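Local coordinates for protein threonine synthase (Brucella melitensis bv. 1, PDB 4F4F) that probably catalyses the pyridoxal-phosphate-dependent conversion of O-phospho-L-homoserine and water to L-threonine and phosphate, the last step of threonine biosynthesis, at residues L18-S21 with D22-A26; M121-L124 with A125-D129; D129-L132 with A133-E137; E155-G158 with G159-N162. All coordinates share one frame; numbering follows the deposited sequence.

Interaction 1 (L18-S21 with D22-A26); sequences LGFS and DALLA
The Phe20 ring meets Leu24 one helical turn on: Leu24 CD1 approaches the far end of the ring obliquely, 4.0 Å from Phe20 CZ. With CG anti to the backbone N (chi1 176°), the ring swings back beside the helix, although its CB sets out away from the following turn. Around this pair, Tyr8 of strand 8-10 touches Phe20, and Met127 of helix 117-134 touches both Phe20 and Leu24. The other flat group, the Asp22 carboxylate, forms a salt bridge through OD1 with Arg135. A water modelled between Gly19 N and Asp22 OD2 is doubtfully short on the carboxylate side. Gly19 is the N-cap of helix 20-26, and its carbonyl O receives the first helical bond from Ala23 N at 2.9 Å; Leu24 N to Phe20 O continues the ladder, followed by Leu25 N to Ser21 O. Ahead of the cap, Leu18 folds back alongside the first turn. Its CD1 reaches Ala26 CB at 3.6 Å, and CD2 rests 3.9 Å from Asp22 CB, the two side chains crossing at about a right angle. Ser21 turns its hydroxyl outward from this turn to Glu71. A carboxylate in the first turn suits the positive end of the helix dipole, which together with Arg135 would be expected to stabilise Asp22 as an anion. Charge and apolar packing thus share one short helix start, with the charge directed to the end of helix 117-134.

Interaction 2 (M121-L124 with A125-D129); sequences MQLL and ARMMD
Arg126 NH1 is shared between two oxygens of Gln122, one turn earlier in helix 117-134. It donates to the side-chain OE1 at 2.8 Å, in a nearly straight bond (166°), and to the backbone O of Gln122, also at 2.8 Å but more bent. Both acceptors lie close to the guanidinium plane, although the amide plane itself is turned 43° from it. The two side chains run side by side in the same direction. Gln122 bends at chi2 (-67°), which brings its amide up to the arginine, whereas Arg126 stays extended from CG to NE and passes its methylenes over the Gln122 carbonyl. A water closes the group, donating to Gln122 OE1 and accepting from Arg126 NH2, so that two donors hold OE1. This i to i+4 pairing sits on a regular alpha-helix that starts at Lys117, the predicted attachment site of the cofactor, not linked to it here; the side chain of Met121 is about 9 Å from the bound pyridoxal phosphate. On another flank the contact is apolar. Leu123 CD1 packs 4.0 Å from Met127 CG, the chains crossing at a slant, and Met127 CE comes 4.0 Å from Leu124 CA. Farther along, Leu124 CD1 faces Met128 CE at 4.2 Å. Helix 74-86 lies against Leu123 and Met127 through Val81, Tyr85 and Met80, and helix 229-232 covers Leu124. The Gln122 amide is steadied from its other end, NE2 donating to the carbonyl O of Glu155, while Ala156 of helix 148-157 touches Gln122 and Ala125.

Interaction 3 (D129-L132 with A133-E137); sequences DYVL and AQRGE
Gln134 CG sits over one face of the Tyr130 ring, 3.8 Å from its centroid and 29° off the ring normal, a CH-pi contact. The amide beyond it lies nearly parallel to the ring, 12° between the planes, with Gln134 CD 3.5 Å from Tyr130 OH. Tyr130 CG is anti to the backbone N (chi1 177°), which carries the ring forward along the helix, and the glutamine chain bends at chi2 to lay its amide over the phenol end. This close stack belongs to the outer side: Gln134 is exposed, and Tyr130 is covered in part by Ile72, Pro73 and helix 74-86. Val131 and Leu132 are buried, yet their side chains meet the following turn more loosely. Val131 CG1 runs beside the extended Arg135, 3.9 Å from its NE, and both touch helix 20-26, where Arg135 is paired with Asp22. Leu132 CD2 meets Glu137 CB at 4.0 Å, the two chains crossing at about a right angle, so a buried leucine is flanked by the aliphatic root of an exposed glutamate. On this side it is the backbone that draws in tightly. Leu132 O takes a nearly straight bond from Glu137 N at 2.9 Å, the donor standing above the carbonyl plane, and a weak one from Arg135 N. Gly136 N returns to Ala133 O at 3.0 Å. With Gly136 at positive phi as the C-prime residue, these two nested backbone bonds define a Schellman motif, which ends helix 117-134 and turns the chain toward strand 139-144.

Interaction 4 (E155-G158 with G159-N162); sequences EAFG and GRDN
Ala156 O, near the C-terminal end of helix 148-157, accepts from Arg160 NH2 at 2.8 Å, the shortest polar bond here. The carbonyl oxygen lies at the guanidinium edge, 6° out of its plane, and the N-H points to it at 148°. To get there the arginine curls back over the turn: its chain bends at chi2 (-76°) and again at chi3, which lays CG 3.2 Å from Phe157 O and folds the guanidinium onto the helix end. Gly158 O stands over one face of that group, and a water donates to Gly158 O while accepting from Arg160 NH1 at 3.0 Å. Residues 157-160 form a type II beta turn closed by Arg160 N to Phe157 O at 3.0 Å, the donor standing above the carbonyl plane. Gly159 occupies the position where a CB would collide with the carbonyl O of Gly158. The turn ends the helix of a beta-alpha-beta crossover and leads into strand 163-170. The carbonyls and the helix dipole would be expected to stabilise the guanidinium and probably offset some repulsion from nearby Arg126 of helix 117-134. Arg160 CG approaches the Phe157 ring obliquely, 4.4 Å from Phe157 CD1, and the ring rests against Thr163 and Ile165 of the strand. Asn189 holds the turn from outside, OD1 accepting from Gly159 N and ND2 donating to Phe157 O.

In the fold
Interactions 2 and 3 lie on successive parts of helix 117-134, sharing Asp129: interaction 2 is buried and lies nearer the cofactor than interaction 4, whereas interaction 3 closes the helix in a more exposed region. Interaction 1, on helix 20-26, packs against both, through Phe20 and Leu24 on Met127, and through the pairing of Asp22 with Arg135. Interaction 4, also buried, flanks helix 117-134 from the end of helix 148-157; Asp129 probably accepts from the backbone N of Asp161 and Asn162. Interactions 2 and 4 each use an arginine to bind backbone oxygen, interaction 1 rests on a salt-bridged aspartate and apolar packing at a helix start, and interaction 3 on a Schellman ending.

Interaction 1 (L18-S21 with D22-A26)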
loop_
_atom_site.group_PDB
_atom_site.type_symbol
_atom_site.label_atom_id
_atom_site.label_comp_id
_atom_site.label_asym_id
_atom_site.label_seq_id
_atom_site.Cartn_x
_atom_site.Cartn_y
_atom_site.Cartn_z
ATOM N N LEU A 18 -13.872 -13.104 11.855
ATOM C CA LEU A 18 -14.728 -12.646 10.766
ATOM C C LEU A 18 -14.509 -13.404 9.445
ATOM O O LEU A 18 -13.422 -13.894 9.180
ATOM C CB LEU A 18 -14.495 -11.149 10.526
ATOM C CG LEU A 18 -14.836 -10.131 11.637
ATOM C CD1 LEU A 18 -14.436 -8.737 11.154
ATOM C CD2 LEU A 18 -16.297 -10.196 12.029
ATOM N N GLY A 19 -15.547 -13.452 8.605
ATOM C CA GLY A 19 -15.380 -13.835 7.221
ATOM C C GLY A 19 -14.728 -12.704 6.412
ATOM O O GLY A 19 -14.512 -11.584 6.907
ATOM N N PHE A 20 -14.373 -12.998 5.164
ATOM C CA PHE A 20 -13.732 -12.008 4.307
ATOM C C PHE A 20 -14.508 -10.690 4.176
ATOM O O PHE A 20 -13.940 -9.639 4.359
ATOM C CB PHE A 20 -13.541 -12.564 2.886
ATOM C CG PHE A 20 -12.971 -11.556 1.937
ATOM C CD1 PHE A 20 -11.646 -11.139 2.082
ATOM C CD2 PHE A 20 -13.746 -10.988 0.959
ATOM C CE1 PHE A 20 -11.111 -10.196 1.238
ATOM C CE2 PHE A 20 -13.218 -10.035 0.106
ATOM C CZ PHE A 20 -11.895 -9.636 0.263
ATOM N N SER A 21 -15.803 -10.758 3.844
ATOM C CA SER A 21 -16.567 -9.571 3.572
ATOM C C SER A 21 -16.585 -8.664 4.774
ATOM O O SER A 21 -16.350 -7.463 4.666
ATOM C CB SER A 21 -17.990 -9.942 3.171
ATOM O OG SER A 21 -17.949 -10.586 1.924
ATOM N N ASP A 22 -16.854 -9.238 5.931
ATOM C CA ASP A 22 -16.845 -8.470 7.160
ATOM C C ASP A 22 -15.471 -7.918 7.458
ATOM O O ASP A 22 -15.363 -6.768 7.857
ATOM C CB ASP A 22 -17.349 -9.327 8.328
ATOM C CG ASP A 22 -18.831 -9.493 8.312
ATOM O OD1 ASP A 22 -19.484 -8.570 7.827
ATOM O OD2 ASP A 22 -19.351 -10.542 8.748
ATOM N N ALA A 23 -14.418 -8.725 7.281
ATOM C CA ALA A 23 -13.075 -8.228 7.519
ATOM C C ALA A 23 -12.807 -7.028 6.617
ATOM O O ALA A 23 -12.153 -6.075 7.042
ATOM C CB ALA A 23 -12.026 -9.300 7.312
ATOM N N LEU A 24 -13.324 -7.075 5.381
ATOM C CA LEU A 24 -13.155 -5.983 4.431
ATOM C C LEU A 24 -13.827 -4.698 4.934
ATOM O O LEU A 24 -13.291 -3.629 4.755
ATOM C CB LEU A 24 -13.711 -6.372 3.051
ATOM C CG LEU A 24 -13.570 -5.341 1.916
ATOM C CD1 LEU A 24 -13.589 -5.984 0.545
ATOM C CD2 LEU A 24 -14.664 -4.286 2.013
ATOM N N LEU A 25 -14.995 -4.807 5.544
ATOM C CA LEU A 25 -15.753 -3.640 5.996
ATOM C C LEU A 25 -15.385 -3.218 7.412
ATOM O O LEU A 25 -15.434 -2.029 7.751
ATOM C CB LEU A 25 -17.242 -3.961 5.981
ATOM C CG LEU A 25 -17.856 -4.178 4.603
ATOM C CD1 LEU A 25 -19.295 -4.626 4.761
ATOM C CD2 LEU A 25 -17.770 -2.905 3.758
ATOM N N ALA A 26 -15.058 -4.198 8.254
ATOM C CA ALA A 26 -14.647 -3.900 9.621
ATOM C C ALA A 26 -13.412 -2.974 9.626
ATOM O O ALA A 26 -13.369 -2.032 10.420
ATOM C CB ALA A 26 -14.390 -5.188 10.389
HETATM O O HOH W 1 -18.047 -12.444 9.415
#

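Interaction 2 (M121-L124 with A125-D129)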
loop_
_atom_site.group_PDB
_atom_site.type_symbol
_atom_site.label_atom_id
_atom_site.label_comp_id
_atom_site.label_asym_id
_atom_site.label_seq_id
_atom_site.Cartn_x
_atom_site.Cartn_y
_atom_site.Cartn_z
ATOM N N MET A 121 -5.765 -0.533 -4.423
ATOM C CA MET A 121 -6.968 0.308 -4.377
ATOM C C MET A 121 -7.991 -0.042 -5.444
ATOM O O MET A 121 -9.194 -0.060 -5.190
ATOM C CB MET A 121 -6.636 1.784 -4.532
ATOM C CG MET A 121 -5.998 2.327 -3.325
ATOM S SD MET A 121 -7.189 2.793 -2.073
ATOM C CE MET A 121 -5.965 3.939 -1.426
ATOM N N GLN A 122 -7.513 -0.311 -6.647
ATOM C CA GLN A 122 -8.419 -0.490 -7.774
ATOM C C GLN A 122 -9.270 -1.753 -7.558
ATOM O O GLN A 122 -10.434 -1.796 -7.938
ATOM C CB GLN A 122 -7.617 -0.559 -9.090
ATOM C CG GLN A 122 -7.081 0.776 -9.578
ATOM C CD GLN A 122 -8.177 1.731 -10.003
ATOM O OE1 GLN A 122 -9.251 1.310 -10.466
ATOM N NE2 GLN A 122 -7.928 3.037 -9.812
ATOM N N LEU A 123 -8.716 -2.752 -6.899
ATOM C CA LEU A 123 -9.484 -3.966 -6.601
ATOM C C LEU A 123 -10.315 -3.787 -5.333
ATOM O O LEU A 123 -11.505 -4.168 -5.297
ATOM C CB LEU A 123 -8.554 -5.185 -6.494
ATOM C CG LEU A 123 -9.229 -6.551 -6.249
ATOM C CD1 LEU A 123 -10.283 -6.814 -7.307
ATOM C CD2 LEU A 123 -8.198 -7.690 -6.133
ATOM N N LEU A 124 -9.690 -3.235 -4.285
ATOM C CA LEU A 124 -10.385 -2.940 -3.015
ATOM C C LEU A 124 -11.684 -2.169 -3.255
ATOM O O LEU A 124 -12.721 -2.501 -2.687
ATOM C CB LEU A 124 -9.501 -2.108 -2.055
ATOM C CG LEU A 124 -10.183 -1.576 -0.778
ATOM C CD1 LEU A 124 -10.710 -2.800 -0.016
ATOM C CD2 LEU A 124 -9.263 -0.794 0.140
ATOM N N ALA A 125 -11.641 -1.124 -4.068
ATOM C CA ALA A 125 -12.853 -0.298 -4.271
ATOM C C ALA A 125 -13.984 -1.132 -4.932
ATOM O O ALA A 125 -15.160 -0.990 -4.548
ATOM C CB ALA A 125 -12.548 0.975 -5.046
ATOM N N ARG A 126 -13.616 -2.043 -5.835
ATOM C CA ARG A 126 -14.581 -2.914 -6.509
ATOM C C ARG A 126 -15.088 -4.036 -5.622
ATOM O O ARG A 126 -16.271 -4.355 -5.649
ATOM C CB ARG A 126 -14.004 -3.470 -7.830
ATOM C CG ARG A 126 -13.788 -2.382 -8.859
ATOM C CD ARG A 126 -13.106 -2.809 -10.147
ATOM N NE ARG A 126 -13.158 -1.766 -11.180
ATOM C CZ ARG A 126 -12.308 -0.733 -11.252
ATOM N NH1 ARG A 126 -11.337 -0.577 -10.348
ATOM N NH2 ARG A 126 -12.416 0.153 -12.213
ATOM N N MET A 127 -14.216 -4.621 -4.815
ATOM C CA MET A 127 -14.630 -5.645 -3.865
ATOM C C MET A 127 -15.605 -5.031 -2.870
ATOM O O MET A 127 -16.632 -5.616 -2.553
ATOM C CB MET A 127 -13.418 -6.241 -3.120
ATOM C CG MET A 127 -12.508 -7.038 -4.036
ATOM S SD MET A 127 -11.321 -8.037 -3.162
ATOM C CE MET A 127 -10.316 -6.822 -2.283
ATOM N N MET A 128 -15.266 -3.834 -2.370
ATOM C CA MET A 128 -16.114 -3.151 -1.414
ATOM C C MET A 128 -17.466 -2.817 -2.047
ATOM O O MET A 128 -18.491 -2.979 -1.408
ATOM C CB MET A 128 -15.447 -1.894 -0.878
ATOM C CG MET A 128 -16.272 -1.197 0.202
ATOM S SD MET A 128 -15.478 0.281 0.905
ATOM C CE MET A 128 -13.863 -0.344 1.366
ATOM N N ASP A 129 -17.471 -2.371 -3.299
ATOM C CA ASP A 129 -18.735 -2.033 -3.992
ATOM C C ASP A 129 -19.664 -3.261 -4.060
ATOM O O ASP A 129 -20.876 -3.165 -3.864
ATOM C CB ASP A 129 -18.403 -1.540 -5.394
ATOM C CG ASP A 129 -19.314 -0.442 -5.880
ATOM O OD1 ASP A 129 -19.664 0.471 -5.109
ATOM O OD2 ASP A 129 -19.596 -0.443 -7.083
HETATM O O HOH W 2 -11.289 2.695 -11.792
#

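Interaction 3 (D129-L132 with A133-E137)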
loop_
_atom_site.group_PDB
_atom_site.type_symbol
_atom_site.label_atom_id
_atom_site.label_comp_id
_atom_site.label_asym_id
_atom_site.label_seq_id
_atom_site.Cartn_x
_atom_site.Cartn_y
_atom_site.Cartn_z
ATOM N N ASP A 129 -17.471 -2.371 -3.299
ATOM C CA ASP A 129 -18.735 -2.033 -3.992
ATOM C C ASP A 129 -19.664 -3.261 -4.060
ATOM O O ASP A 129 -20.876 -3.165 -3.864
ATOM C CB ASP A 129 -18.403 -1.540 -5.394
ATOM C CG ASP A 129 -19.314 -0.442 -5.880
ATOM O OD1 ASP A 129 -19.664 0.471 -5.109
ATOM O OD2 ASP A 129 -19.596 -0.443 -7.083
ATOM N N TYR A 130 -19.056 -4.417 -4.283
ATOM C CA TYR A 130 -19.768 -5.671 -4.402
ATOM C C TYR A 130 -20.326 -6.093 -3.037
ATOM O O TYR A 130 -21.504 -6.461 -2.933
ATOM C CB TYR A 130 -18.882 -6.783 -5.006
ATOM C CG TYR A 130 -19.614 -8.087 -5.056
ATOM C CD1 TYR A 130 -19.551 -8.963 -3.979
ATOM C CD2 TYR A 130 -20.428 -8.421 -6.141
ATOM C CE1 TYR A 130 -20.246 -10.160 -3.998
ATOM C CE2 TYR A 130 -21.138 -9.617 -6.161
ATOM C CZ TYR A 130 -21.039 -10.474 -5.076
ATOM O OH TYR A 130 -21.741 -11.672 -5.030
ATOM N N VAL A 131 -19.489 -6.042 -2.000
ATOM C CA VAL A 131 -19.941 -6.421 -0.657
ATOM C C VAL A 131 -21.087 -5.528 -0.153
ATOM O O VAL A 131 -22.079 -6.026 0.417
ATOM C CB VAL A 131 -18.764 -6.422 0.343
ATOM C CG1 VAL A 131 -19.284 -6.510 1.768
ATOM C CG2 VAL A 131 -17.771 -7.524 -0.025
ATOM N N LEU A 132 -20.951 -4.211 -0.344
ATOM C CA LEU A 132 -21.992 -3.253 0.011
ATOM C C LEU A 132 -23.308 -3.557 -0.730
ATOM O O LEU A 132 -24.348 -3.633 -0.106
ATOM C CB LEU A 132 -21.532 -1.812 -0.289
ATOM C CG LEU A 132 -20.386 -1.244 0.573
ATOM C CD1 LEU A 132 -19.879 0.081 -0.014
ATOM C CD2 LEU A 132 -20.830 -1.031 2.031
ATOM N N ALA A 133 -23.250 -3.730 -2.047
ATOM C CA ALA A 133 -24.443 -4.081 -2.834
ATOM C C ALA A 133 -25.117 -5.318 -2.280
ATOM O O ALA A 133 -26.348 -5.357 -2.162
ATOM C CB ALA A 133 -24.107 -4.319 -4.308
ATOM N N GLN A 134 -24.324 -6.343 -1.982
ATOM C CA GLN A 134 -24.894 -7.611 -1.516
ATOM C C GLN A 134 -25.639 -7.448 -0.199
ATOM O O GLN A 134 -26.550 -8.229 0.072
ATOM C CB GLN A 134 -23.835 -8.735 -1.399
ATOM C CG GLN A 134 -23.376 -9.304 -2.744
ATOM C CD GLN A 134 -24.473 -9.956 -3.605
ATOM O OE1 GLN A 134 -24.743 -9.540 -4.775
ATOM N NE2 GLN A 134 -25.113 -10.984 -3.056
ATOM N N ARG A 135 -25.278 -6.430 0.588
ATOM C CA ARG A 135 -25.942 -6.143 1.865
ATOM C C ARG A 135 -26.910 -4.994 1.806
ATOM O O ARG A 135 -27.418 -4.589 2.833
ATOM C CB ARG A 135 -24.909 -5.755 2.918
ATOM C CG ARG A 135 -23.969 -6.854 3.196
ATOM C CD ARG A 135 -22.927 -6.383 4.174
ATOM N NE ARG A 135 -22.021 -7.488 4.336
ATOM C CZ ARG A 135 -21.272 -7.694 5.408
ATOM N NH1 ARG A 135 -21.348 -6.870 6.455
ATOM N NH2 ARG A 135 -20.467 -8.750 5.425
ATOM N N GLY A 136 -27.171 -4.470 0.616
ATOM C CA GLY A 136 -28.080 -3.332 0.479
ATOM C C GLY A 136 -27.620 -2.091 1.214
ATOM O O GLY A 136 -28.446 -1.314 1.738
ATOM N N GLU A 137 -26.300 -1.920 1.278
ATOM C CA GLU A 137 -25.700 -0.799 1.995
ATOM C C GLU A 137 -24.942 0.089 1.044
ATOM O O GLU A 137 -24.668 -0.272 -0.126
ATOM C CB GLU A 137 -24.729 -1.300 3.067
ATOM C CG GLU A 137 -25.423 -1.835 4.306
ATOM C CD GLU A 137 -24.457 -2.502 5.250
ATOM O OE1 GLU A 137 -23.256 -2.225 5.139
ATOM O OE2 GLU A 137 -24.893 -3.309 6.090
#

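Interaction 4 (E155-G158 with G159-N162)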
loop_
_atom_site.group_PDB
_atom_site.type_symbol
_atom_site.label_atom_id
_atom_site.label_comp_id
_atom_site.label_asym_id
_atom_site.label_seq_id
_atom_site.Cartn_x
_atom_site.Cartn_y
_atom_site.Cartn_z
ATOM N N GLU A 155 -9.170 7.794 -7.769
ATOM C CA GLU A 155 -9.194 7.033 -9.016
ATOM C C GLU A 155 -9.754 5.617 -8.892
ATOM O O GLU A 155 -10.202 5.049 -9.890
ATOM C CB GLU A 155 -7.812 6.997 -9.688
ATOM C CG GLU A 155 -7.519 8.249 -10.486
ATOM C CD GLU A 155 -8.415 8.399 -11.723
ATOM O OE1 GLU A 155 -8.675 7.426 -12.444
ATOM O OE2 GLU A 155 -8.855 9.503 -11.984
ATOM N N ALA A 156 -9.707 5.047 -7.689
ATOM C CA ALA A 156 -10.255 3.715 -7.430
ATOM C C ALA A 156 -11.761 3.769 -7.141
ATOM O O ALA A 156 -12.522 2.965 -7.663
ATOM C CB ALA A 156 -9.521 3.060 -6.262
ATOM N N PHE A 157 -12.189 4.765 -6.352
ATOM C CA PHE A 157 -13.592 4.839 -5.894
ATOM C C PHE A 157 -14.478 5.684 -6.794
ATOM O O PHE A 157 -15.694 5.538 -6.758
ATOM C CB PHE A 157 -13.683 5.336 -4.457
ATOM C CG PHE A 157 -13.331 4.288 -3.443
ATOM C CD1 PHE A 157 -14.278 3.377 -3.024
ATOM C CD2 PHE A 157 -12.059 4.228 -2.895
ATOM C CE1 PHE A 157 -13.984 2.418 -2.075
ATOM C CE2 PHE A 157 -11.761 3.278 -1.931
ATOM C CZ PHE A 157 -12.724 2.380 -1.516
ATOM N N GLY A 158 -13.855 6.528 -7.612
ATOM C CA GLY A 158 -14.544 7.297 -8.636
ATOM C C GLY A 158 -15.396 6.366 -9.499
ATOM O O GLY A 158 -14.924 5.394 -10.120
ATOM N N GLY A 159 -16.686 6.621 -9.511
ATOM C CA GLY A 159 -17.544 5.873 -10.405
ATOM C C GLY A 159 -17.997 4.554 -9.866
ATOM O O GLY A 159 -18.689 3.844 -10.580
ATOM N N ARG A 160 -17.671 4.217 -8.614
ATOM C CA ARG A 160 -18.265 3.049 -8.004
ATOM C C ARG A 160 -19.757 3.377 -7.725
ATOM O O ARG A 160 -20.144 4.563 -7.612
ATOM C CB ARG A 160 -17.511 2.598 -6.735
ATOM C CG ARG A 160 -16.013 2.309 -6.906
ATOM C CD ARG A 160 -15.681 0.997 -7.598
ATOM N NE ARG A 160 -16.058 0.985 -9.016
ATOM C CZ ARG A 160 -15.329 1.490 -10.009
ATOM N NH1 ARG A 160 -15.789 1.397 -11.249
ATOM N NH2 ARG A 160 -14.132 2.077 -9.797
ATOM N N ASP A 161 -20.584 2.346 -7.637
ATOM C CA ASP A 161 -22.011 2.534 -7.483
ATOM C C ASP A 161 -22.430 2.844 -6.029
ATOM O O ASP A 161 -23.340 3.635 -5.813
ATOM C CB ASP A 161 -22.770 1.300 -7.999
ATOM C CG ASP A 161 -22.455 0.968 -9.482
ATOM O OD1 ASP A 161 -22.138 1.886 -10.283
ATOM O OD2 ASP A 161 -22.551 -0.228 -9.851
ATOM N N ASN A 162 -21.768 2.234 -5.051
ATOM C CA ASN A 162 -22.276 2.203 -3.671
ATOM C C ASN A 162 -21.497 3.066 -2.659
ATOM O O ASN A 162 -21.762 2.989 -1.452
ATOM C CB ASN A 162 -22.371 0.751 -3.193
ATOM C CG ASN A 162 -23.310 -0.067 -4.069
ATOM O OD1 ASN A 162 -22.964 -1.131 -4.588
ATOM N ND2 ASN A 162 -24.468 0.457 -4.284
HETATM O O HOH W 3 -14.490 3.672 -12.707
#